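Local coordinates for DUF655 domain-containing protein (Archaeoglobus fulgidus, PDB 2I5H), which is of unknown function but may bind nucleic acid, as helix-hairpin-helix proteins often do, at residues D19-L24 / D70-G75; E57-K62 / V81-K86; P66-R71 / P103-H108. All coordinates share one frame; numbering follows the deposited sequence.

Contact 1: D19-L24 / D70-G75; sequences DYAYVL and DRVYIG
The ring of Y20 is a flat wedge held between R71 and Y73 of the antiparallel partner strand. The guanidinium of R71 lies on one face, its plane 19° from the ring and its CZ 3.6 Å from the ring centroid, a stacked cation-pi pair. Against the opposite face Y73 turns its edge, CD1 coming 3.5 Å from Y20 CZ in a T-shaped contact. R71, paired with Y22, reaches along the sheet to Y20, its CG anti to the backbone N (chi1 180°) and the chain extended to NE; on the way its CB sits over the face of Y22, 4.1 Å from that ring's centroid. On the other face of the sheet the A21 methyl leaves a hollow filled by I74 CD1, 4.0 Å from A21 CB. A21 and V72 form a hydrogen-bonded pair, V72 N to A21 O (2.7 Å) being nearly straight. A leucine in place of Y20 would probably leave the R71 guanidinium without its aromatic platform and the edge of Y73 without a face to meet. Stacked on a ring and salt-bridged through NE to E50, R71 can keep its charge at the more exposed end of this face, while A21, V72 and I74 opposite are buried and purely aliphatic.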
loop_
_atom_site.group_PDB
_atom_site.type_symbol
_atom_site.label_atom_id
_atom_site.label_comp_id
_atom_site.label_asym_id
_atom_site.label_seq_id
_atom_site.Cartn_x
_atom_site.Cartn_y
_atom_site.Cartn_z
ATOM N N ASP A 19 -11.493 5.671 3.320
ATOM C CA ASP A 19 -12.116 6.040 4.584
ATOM C C ASP A 19 -11.044 6.066 5.677
ATOM O O ASP A 19 -11.141 6.825 6.643
ATOM C CB ASP A 19 -13.212 5.035 4.952
ATOM C CG ASP A 19 -14.564 5.694 5.126
ATOM O OD1 ASP A 19 -14.950 6.490 4.243
ATOM O OD2 ASP A 19 -15.242 5.416 6.137
ATOM N N TYR A 20 -10.023 5.230 5.512
ATOM C CA TYR A 20 -8.924 5.160 6.469
ATOM C C TYR A 20 -7.577 5.106 5.752
ATOM O O TYR A 20 -7.480 4.586 4.646
ATOM C CB TYR A 20 -9.065 3.916 7.340
ATOM C CG TYR A 20 -10.206 3.982 8.325
ATOM C CD1 TYR A 20 -10.050 4.601 9.563
ATOM C CD2 TYR A 20 -11.443 3.420 8.020
ATOM C CE1 TYR A 20 -11.101 4.656 10.480
ATOM C CE2 TYR A 20 -12.499 3.469 8.926
ATOM C CZ TYR A 20 -12.321 4.085 10.153
ATOM O OH TYR A 20 -13.361 4.120 11.054
ATOM N N ALA A 21 -6.545 5.648 6.391
ATOM C CA ALA A 21 -5.195 5.636 5.826
ATOM C C ALA A 21 -4.180 5.416 6.937
ATOM O O ALA A 21 -4.486 5.589 8.122
ATOM C CB ALA A 21 -4.903 6.954 5.107
ATOM N N TYR A 22 -2.970 5.035 6.550
ATOM C CA TYR A 22 -1.898 4.789 7.507
ATOM C C TYR A 22 -0.803 5.843 7.347
ATOM O O TYR A 22 -0.429 6.211 6.230
ATOM C CB TYR A 22 -1.337 3.378 7.302
ATOM C CG TYR A 22 -2.212 2.279 7.879
ATOM C CD1 TYR A 22 -1.908 1.696 9.110
ATOM C CD2 TYR A 22 -3.339 1.826 7.199
ATOM C CE1 TYR A 22 -2.703 0.684 9.648
ATOM C CE2 TYR A 22 -4.145 0.812 7.728
ATOM C CZ TYR A 22 -3.819 0.247 8.951
ATOM O OH TYR A 22 -4.594 -0.766 9.466
ATOM N N VAL A 23 -0.303 6.337 8.476
ATOM C CA VAL A 23 0.719 7.368 8.484
ATOM C C VAL A 23 2.088 6.882 8.018
ATOM O O VAL A 23 2.607 5.881 8.510
ATOM C CB VAL A 23 0.863 7.984 9.897
ATOM C CG1 VAL A 23 1.980 9.007 9.906
ATOM C CG2 VAL A 23 -0.452 8.615 10.322
ATOM N N LEU A 24 2.657 7.609 7.065
ATOM C CA LEU A 24 3.970 7.301 6.519
ATOM C C LEU A 24 5.023 8.228 7.106
ATOM O O LEU A 24 6.173 7.833 7.307
ATOM C CB LEU A 24 3.969 7.478 4.997
ATOM C CG LEU A 24 3.003 6.639 4.158
ATOM C CD1 LEU A 24 3.036 7.123 2.711
ATOM C CD2 LEU A 24 3.389 5.172 4.235
ATOM N N ASP A 70 0.271 4.550 12.270
ATOM C CA ASP A 70 -1.025 4.868 12.871
ATOM C C ASP A 70 -2.093 4.823 11.781
ATOM O O ASP A 70 -1.850 5.219 10.632
ATOM C CB ASP A 70 -1.033 6.277 13.477
ATOM C CG ASP A 70 -0.617 6.301 14.932
ATOM O OD1 ASP A 70 -0.274 5.238 15.488
ATOM O OD2 ASP A 70 -0.630 7.401 15.517
ATOM N N ARG A 71 -3.278 4.349 12.147
ATOM C CA ARG A 71 -4.397 4.283 11.222
ATOM C C ARG A 71 -5.270 5.491 11.546
ATOM O O ARG A 71 -5.702 5.664 12.687
ATOM C CB ARG A 71 -5.179 2.984 11.430
ATOM C CG ARG A 71 -6.377 2.818 10.516
ATOM C CD ARG A 71 -7.046 1.469 10.738
ATOM N NE ARG A 71 -8.121 1.219 9.782
ATOM C CZ ARG A 71 -9.408 1.122 10.101
ATOM N NH1 ARG A 71 -9.798 1.259 11.362
ATOM N NH2 ARG A 71 -10.305 0.875 9.158
ATOM N N VAL A 72 -5.518 6.336 10.552
ATOM C CA VAL A 72 -6.321 7.526 10.778
ATOM C C VAL A 72 -7.550 7.580 9.893
ATOM O O VAL A 72 -7.546 7.105 8.757
ATOM C CB VAL A 72 -5.497 8.819 10.555
ATOM C CG1 VAL A 72 -4.374 8.895 11.578
ATOM C CG2 VAL A 72 -4.933 8.845 9.128
ATOM N N TYR A 73 -8.612 8.156 10.435
ATOM C CA TYR A 73 -9.853 8.277 9.702
ATOM C C TYR A 73 -9.796 9.520 8.829
ATOM O O TYR A 73 -9.476 10.611 9.304
ATOM C CB TYR A 73 -11.027 8.373 10.681
ATOM C CG TYR A 73 -12.362 8.527 10.007
ATOM C CD1 TYR A 73 -12.945 7.464 9.317
ATOM C CD2 TYR A 73 -13.038 9.743 10.040
ATOM C CE1 TYR A 73 -14.171 7.611 8.674
ATOM C CE2 TYR A 73 -14.266 9.901 9.403
ATOM C CZ TYR A 73 -14.824 8.831 8.723
ATOM O OH TYR A 73 -16.031 8.990 8.087
ATOM N N ILE A 74 -10.078 9.345 7.541
ATOM C CA ILE A 74 -10.074 10.460 6.605
ATOM C C ILE A 74 -11.409 10.573 5.874
ATOM O O ILE A 74 -11.495 11.197 4.815
ATOM C CB ILE A 74 -8.935 10.312 5.570
ATOM C CG1 ILE A 74 -9.044 8.963 4.854
ATOM C CG2 ILE A 74 -7.587 10.408 6.282
ATOM C CD1 ILE A 74 -8.107 8.824 3.643
ATOM N N GLY A 75 -12.445 9.972 6.455
ATOM C CA GLY A 75 -13.773 10.009 5.857
ATOM C C GLY A 75 -14.537 11.305 6.088
ATOM O O GLY A 75 -13.991 12.272 6.616
#

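Contact 2: E57-K62 / V81-K86; sequences EVSIRK and VVYKIK
S59 turns its OG between its own backbone N and carbonyl carbon (chi1 47°), which brings the hydroxyl up to the opposing strand, where K84 N donates to it at 2.9 Å. On that strand, with CG anti to N (chi1 179°), the Y83 ring leads away, leaving CB against S59 OG at 3.4 Å. The backbone of S59 is gripped as well: its N donates to K84 O, and its O accepts from Y83 N at 2.8 Å. The pairing shifts by one residue between V58–I85 and I60–V82, a beta bulge in the antiparallel pair of strands 55-60 and 82-88 at one margin of the five-stranded sheet. A small hydroxyl suits this place, since it bonds the K84 amide at the shifted register. Water 1 also meets S59 OG, at 2.7 Å, and bonds weakly to K86 NZ, whose salt bridge is with E42. Branched aliphatic residues fill the buried side: V58 CB lies 3.8 Å from V82 CG1, the two side chains crossing at about a right angle. Beyond the bulge R61 N donates almost straight to V81 O (2.9 Å), and water 2 links R61 NH1 with V82 O.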
loop_
_atom_site.group_PDB
_atom_site.type_symbol
_atom_site.label_atom_id
_atom_site.label_comp_id
_atom_site.label_asym_id
_atom_site.label_seq_id
_atom_site.Cartn_x
_atom_site.Cartn_y
_atom_site.Cartn_z
ATOM N N GLU A 57 -1.644 13.811 1.211
ATOM C CA GLU A 57 -0.990 14.698 2.149
ATOM C C GLU A 57 -2.181 15.335 2.867
ATOM O O GLU A 57 -3.125 15.798 2.220
ATOM C CB GLU A 57 -0.166 15.756 1.422
ATOM C CG GLU A 57 0.580 16.679 2.358
ATOM C CD GLU A 57 1.814 17.287 1.712
ATOM O OE1 GLU A 57 2.785 16.543 1.435
ATOM O OE2 GLU A 57 1.806 18.504 1.477
ATOM N N VAL A 58 -2.152 15.316 4.193
ATOM C CA VAL A 58 -3.242 15.870 4.994
ATOM C C VAL A 58 -2.708 16.746 6.113
ATOM O O VAL A 58 -1.583 16.563 6.566
ATOM C CB VAL A 58 -4.059 14.740 5.662
ATOM C CG1 VAL A 58 -4.505 13.730 4.623
ATOM C CG2 VAL A 58 -3.208 14.047 6.723
ATOM N N SER A 59 -3.516 17.702 6.566
ATOM C CA SER A 59 -3.103 18.519 7.693
ATOM C C SER A 59 -3.569 17.753 8.940
ATOM O O SER A 59 -4.512 16.957 8.881
ATOM C CB SER A 59 -3.739 19.911 7.636
ATOM O OG SER A 59 -5.125 19.836 7.363
ATOM N N ILE A 60 -2.892 17.984 10.055
ATOM C CA ILE A 60 -3.216 17.299 11.304
ATOM C C ILE A 60 -3.731 18.314 12.322
ATOM O O ILE A 60 -3.261 19.444 12.367
ATOM C CB ILE A 60 -1.952 16.571 11.856
ATOM C CG1 ILE A 60 -1.493 15.493 10.861
ATOM C CG2 ILE A 60 -2.238 15.948 13.219
ATOM C CD1 ILE A 60 -2.521 14.410 10.575
ATOM N N ARG A 61 -4.716 17.911 13.123
ATOM C CA ARG A 61 -5.294 18.790 14.133
ATOM C C ARG A 61 -4.317 19.141 15.251
ATOM O O ARG A 61 -3.372 18.404 15.526
ATOM C CB ARG A 61 -6.537 18.133 14.737
ATOM C CG ARG A 61 -7.647 17.884 13.728
ATOM C CD ARG A 61 -8.807 17.141 14.381
ATOM N NE ARG A 61 -9.430 17.972 15.400
ATOM C CZ ARG A 61 -10.285 18.959 15.145
ATOM N NH1 ARG A 61 -10.637 19.241 13.897
ATOM N NH2 ARG A 61 -10.767 19.683 16.144
ATOM N N LYS A 62 -4.563 20.270 15.901
ATOM C CA LYS A 62 -3.708 20.716 16.996
ATOM C C LYS A 62 -3.647 19.690 18.127
ATOM O O LYS A 62 -4.618 18.986 18.394
ATOM C CB LYS A 62 -4.217 22.049 17.554
ATOM C CG LYS A 62 -4.259 23.167 16.539
ATOM C CD LYS A 62 -4.666 24.484 17.181
ATOM C CE LYS A 62 -4.682 25.602 16.148
ATOM N NZ LYS A 62 -3.343 25.735 15.500
ATOM N N VAL A 81 -8.062 12.895 14.288
ATOM C CA VAL A 81 -6.661 13.277 14.122
ATOM C C VAL A 81 -6.384 14.131 12.886
ATOM O O VAL A 81 -5.709 15.161 12.976
ATOM C CB VAL A 81 -5.771 12.008 14.093
ATOM C CG1 VAL A 81 -4.312 12.379 13.840
ATOM C CG2 VAL A 81 -5.893 11.273 15.424
ATOM N N VAL A 82 -6.898 13.703 11.740
ATOM C CA VAL A 82 -6.706 14.450 10.502
ATOM C C VAL A 82 -7.587 15.696 10.494
ATOM O O VAL A 82 -8.729 15.665 10.958
ATOM C CB VAL A 82 -7.045 13.568 9.270
ATOM C CG1 VAL A 82 -7.079 14.414 7.993
ATOM C CG2 VAL A 82 -6.019 12.457 9.140
ATOM N N TYR A 83 -7.052 16.806 9.995
ATOM C CA TYR A 83 -7.845 18.018 9.903
ATOM C C TYR A 83 -8.442 18.025 8.502
ATOM O O TYR A 83 -9.601 17.666 8.323
ATOM C CB TYR A 83 -6.983 19.263 10.159
ATOM C CG TYR A 83 -7.725 20.583 10.059
ATOM C CD1 TYR A 83 -9.070 20.695 10.436
ATOM C CD2 TYR A 83 -7.077 21.727 9.606
ATOM C CE1 TYR A 83 -9.742 21.921 10.355
ATOM C CE2 TYR A 83 -7.731 22.948 9.522
ATOM C CZ TYR A 83 -9.065 23.039 9.896
ATOM O OH TYR A 83 -9.702 24.252 9.786
ATOM N N LYS A 84 -7.639 18.383 7.501
ATOM C CA LYS A 84 -8.121 18.425 6.126
ATOM C C LYS A 84 -7.243 17.613 5.171
ATOM O O LYS A 84 -6.047 17.425 5.416
ATOM C CB LYS A 84 -8.152 19.878 5.642
ATOM C CG LYS A 84 -9.030 20.814 6.468
ATOM C CD LYS A 84 -10.495 20.414 6.375
ATOM C CE LYS A 84 -11.381 21.406 7.111
ATOM N NZ LYS A 84 -12.823 21.067 6.971
ATOM N N ILE A 85 -7.848 17.118 4.097
ATOM C CA ILE A 85 -7.096 16.387 3.081
ATOM C C ILE A 85 -6.613 17.482 2.131
ATOM O O ILE A 85 -7.422 18.203 1.538
ATOM C CB ILE A 85 -7.984 15.388 2.314
ATOM C CG1 ILE A 85 -8.513 14.319 3.277
ATOM C CG2 ILE A 85 -7.177 14.719 1.194
ATOM C CD1 ILE A 85 -9.380 13.265 2.611
ATOM N N LYS A 86 -5.297 17.617 1.987
ATOM C CA LYS A 86 -4.733 18.666 1.139
ATOM C C LYS A 86 -4.679 18.324 -0.350
ATOM O O LYS A 86 -5.161 19.089 -1.197
ATOM C CB LYS A 86 -3.316 19.020 1.615
ATOM C CG LYS A 86 -3.183 19.335 3.103
ATOM C CD LYS A 86 -3.910 20.608 3.510
ATOM C CE LYS A 86 -3.168 21.857 3.064
ATOM N NZ LYS A 86 -3.825 23.088 3.596
HETATM O O HOH W 1 -5.498 22.397 6.488
HETATM O O HOH W 2 -11.036 17.382 11.403
#

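Contact 3: P66-R71 / P103-H108; sequences PLVMDR and PYVIEH
The imidazole of H108 carries the methyl of M69 over one face, CE lying 3.6 Å from H108 ND1. The thioether sulfur approaches the same ring obliquely, SD standing 4.4 Å from its centroid and 28° off the normal, a Met-aromatic contact. Y22 of the neighbouring strand also meets this ring, the two planes at about 75°. M69 reaches the helix by folding: CG is anti to the carbonyl carbon (chi1 -66°), and bends at the next two torsions carry SD and CE round to the histidine. A flexible, unbranched side chain suits such a reach, and its soft sulfur can touch an aliphatic and an aromatic group together. The aliphatic partner is V105, one turn earlier on the helix, whose CG2 lies 4.0 Å from M69 SD. V68 adds a looser touch, its CG1 4.4 Å from V105 CG2. No hydrogen bond crosses between the two segments. M69 stands in a type II beta turn from L67 to D70, closed by D70 N to L67 O (3.0 Å); D70 OD2 also accepts from L67 N, which meets it from above the carboxylate plane. The turn leads into strand 71-73 and rests on helix 96-111, whose V105 also packs on Y22 and L24 of strand 20-27, while I106 of the same helix meets helix 173-186.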
loop_
_atom_site.group_PDB
_atom_site.type_symbol
_atom_site.label_atom_id
_atom_site.label_comp_id
_atom_site.label_asym_id
_atom_site.label_seq_id
_atom_site.Cartn_x
_atom_site.Cartn_y
_atom_site.Cartn_z
ATOM N N PRO A 66 0.826 12.188 15.526
ATOM C CA PRO A 66 0.689 10.908 14.824
ATOM C C PRO A 66 1.999 10.167 14.688
ATOM O O PRO A 66 3.048 10.777 14.476
ATOM C CB PRO A 66 0.133 11.314 13.462
ATOM C CG PRO A 66 -0.575 12.604 13.753
ATOM C CD PRO A 66 0.375 13.296 14.669
ATOM N N LEU A 67 1.918 8.845 14.795
ATOM C CA LEU A 67 3.081 7.975 14.687
ATOM C C LEU A 67 3.040 7.208 13.373
ATOM O O LEU A 67 1.968 6.951 12.842
ATOM C CB LEU A 67 3.074 6.959 15.833
ATOM C CG LEU A 67 2.990 7.551 17.239
ATOM C CD1 LEU A 67 2.649 6.466 18.256
ATOM C CD2 LEU A 67 4.315 8.222 17.564
ATOM N N VAL A 68 4.209 6.847 12.854
ATOM C CA VAL A 68 4.262 6.051 11.633
ATOM C C VAL A 68 3.478 4.767 11.945
ATOM O O VAL A 68 3.585 4.233 13.054
ATOM C CB VAL A 68 5.720 5.688 11.267
ATOM C CG1 VAL A 68 5.741 4.720 10.092
ATOM C CG2 VAL A 68 6.500 6.952 10.928
ATOM N N MET A 69 2.686 4.296 10.982
ATOM C CA MET A 69 1.867 3.087 11.125
ATOM C C MET A 69 0.505 3.333 11.783
ATOM O O MET A 69 -0.323 2.424 11.858
ATOM C CB MET A 69 2.621 1.993 11.898
ATOM C CG MET A 69 3.848 1.444 11.180
ATOM S SD MET A 69 3.508 0.069 10.035
ATOM C CE MET A 69 3.779 -1.328 11.119
ATOM N N ASP A 70 0.271 4.550 12.270
ATOM C CA ASP A 70 -1.025 4.868 12.871
ATOM C C ASP A 70 -2.093 4.823 11.781
ATOM O O ASP A 70 -1.850 5.219 10.632
ATOM C CB ASP A 70 -1.033 6.277 13.477
ATOM C CG ASP A 70 -0.617 6.301 14.932
ATOM O OD1 ASP A 70 -0.274 5.238 15.488
ATOM O OD2 ASP A 70 -0.630 7.401 15.517
ATOM N N ARG A 71 -3.278 4.349 12.147
ATOM C CA ARG A 71 -4.397 4.283 11.222
ATOM C C ARG A 71 -5.270 5.491 11.546
ATOM O O ARG A 71 -5.702 5.664 12.687
ATOM C CB ARG A 71 -5.179 2.984 11.430
ATOM C CG ARG A 71 -6.377 2.818 10.516
ATOM C CD ARG A 71 -7.046 1.469 10.738
ATOM N NE ARG A 71 -8.121 1.219 9.782
ATOM C CZ ARG A 71 -9.408 1.122 10.101
ATOM N NH1 ARG A 71 -9.798 1.259 11.362
ATOM N NH2 ARG A 71 -10.305 0.875 9.158
ATOM N N PRO A 103 6.936 0.674 1.884
ATOM C CA PRO A 103 6.823 -0.787 1.792
ATOM C C PRO A 103 6.425 -1.483 3.096
ATOM O O PRO A 103 5.680 -2.463 3.072
ATOM C CB PRO A 103 8.204 -1.215 1.277
ATOM C CG PRO A 103 9.111 -0.143 1.805
ATOM C CD PRO A 103 8.306 1.119 1.576
ATOM N N TYR A 104 6.919 -0.979 4.226
ATOM C CA TYR A 104 6.601 -1.564 5.527
ATOM C C TYR A 104 5.149 -1.334 5.909
ATOM O O TYR A 104 4.504 -2.212 6.483
ATOM C CB TYR A 104 7.509 -0.977 6.610
ATOM C CG TYR A 104 8.961 -1.328 6.416
ATOM C CD1 TYR A 104 9.417 -2.627 6.630
ATOM C CD2 TYR A 104 9.873 -0.374 5.974
ATOM C CE1 TYR A 104 10.751 -2.967 6.404
ATOM C CE2 TYR A 104 11.204 -0.699 5.744
ATOM C CZ TYR A 104 11.635 -2.002 5.962
ATOM O OH TYR A 104 12.951 -2.326 5.732
ATOM N N VAL A 105 4.636 -0.149 5.597
ATOM C CA VAL A 105 3.255 0.188 5.911
ATOM C C VAL A 105 2.289 -0.596 5.013
ATOM O O VAL A 105 1.272 -1.104 5.484
ATOM C CB VAL A 105 3.026 1.713 5.777
ATOM C CG1 VAL A 105 1.568 2.061 6.014
ATOM C CG2 VAL A 105 3.900 2.449 6.792
ATOM N N ILE A 106 2.609 -0.706 3.727
ATOM C CA ILE A 106 1.754 -1.463 2.816
ATOM C C ILE A 106 1.687 -2.920 3.283
ATOM O O ILE A 106 0.621 -3.538 3.272
ATOM C CB ILE A 106 2.288 -1.416 1.367
ATOM C CG1 ILE A 106 2.101 -0.007 0.793
ATOM C CG2 ILE A 106 1.552 -2.438 0.502
ATOM C CD1 ILE A 106 2.655 0.169 -0.607
ATOM N N GLU A 107 2.826 -3.460 3.701
ATOM C CA GLU A 107 2.884 -4.838 4.178
ATOM C C GLU A 107 1.969 -4.998 5.388
ATOM O O GLU A 107 1.265 -5.996 5.519
ATOM C CB GLU A 107 4.320 -5.199 4.553
ATOM C CG GLU A 107 4.523 -6.650 4.949
ATOM C CD GLU A 107 5.963 -6.946 5.310
ATOM O OE1 GLU A 107 6.462 -6.346 6.284
ATOM O OE2 GLU A 107 6.599 -7.769 4.618
ATOM N N HIS A 108 1.982 -4.000 6.266
ATOM C CA HIS A 108 1.152 -4.005 7.462
ATOM C C HIS A 108 -0.317 -4.054 7.059
ATOM O O HIS A 108 -1.099 -4.834 7.602
ATOM C CB HIS A 108 1.416 -2.737 8.281
ATOM C CG HIS A 108 0.634 -2.661 9.554
ATOM N ND1 HIS A 108 0.926 -3.438 10.655
ATOM C CD2 HIS A 108 -0.427 -1.896 9.905
ATOM C CE1 HIS A 108 0.079 -3.155 11.629
ATOM N NE2 HIS A 108 -0.752 -2.221 11.199
#

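Contacts 1 and 2 belong to the same antiparallel sheet, pairing its two outermost strands with their neighbours. Both are partly buried, and they touch where V72 and I74 pack on V82, so their aliphatic sides meet. Their polar chemistry differs: contact 1 stacks an arginine on an aromatic ring, contact 2 uses a buried serine hydroxyl and bound waters. Contact 3 is smaller and lies at the surface, joining the loop before strand 71-73 to helix 96-111 by Met-aromatic and aliphatic packing, with no hydrogen bond between the two segments. It shares D70 and R71 with contact 1, and V23 O with M69 N makes a probable hydrogen bond between them. P66 touches I60 and V81, linking the same loop to contact 2.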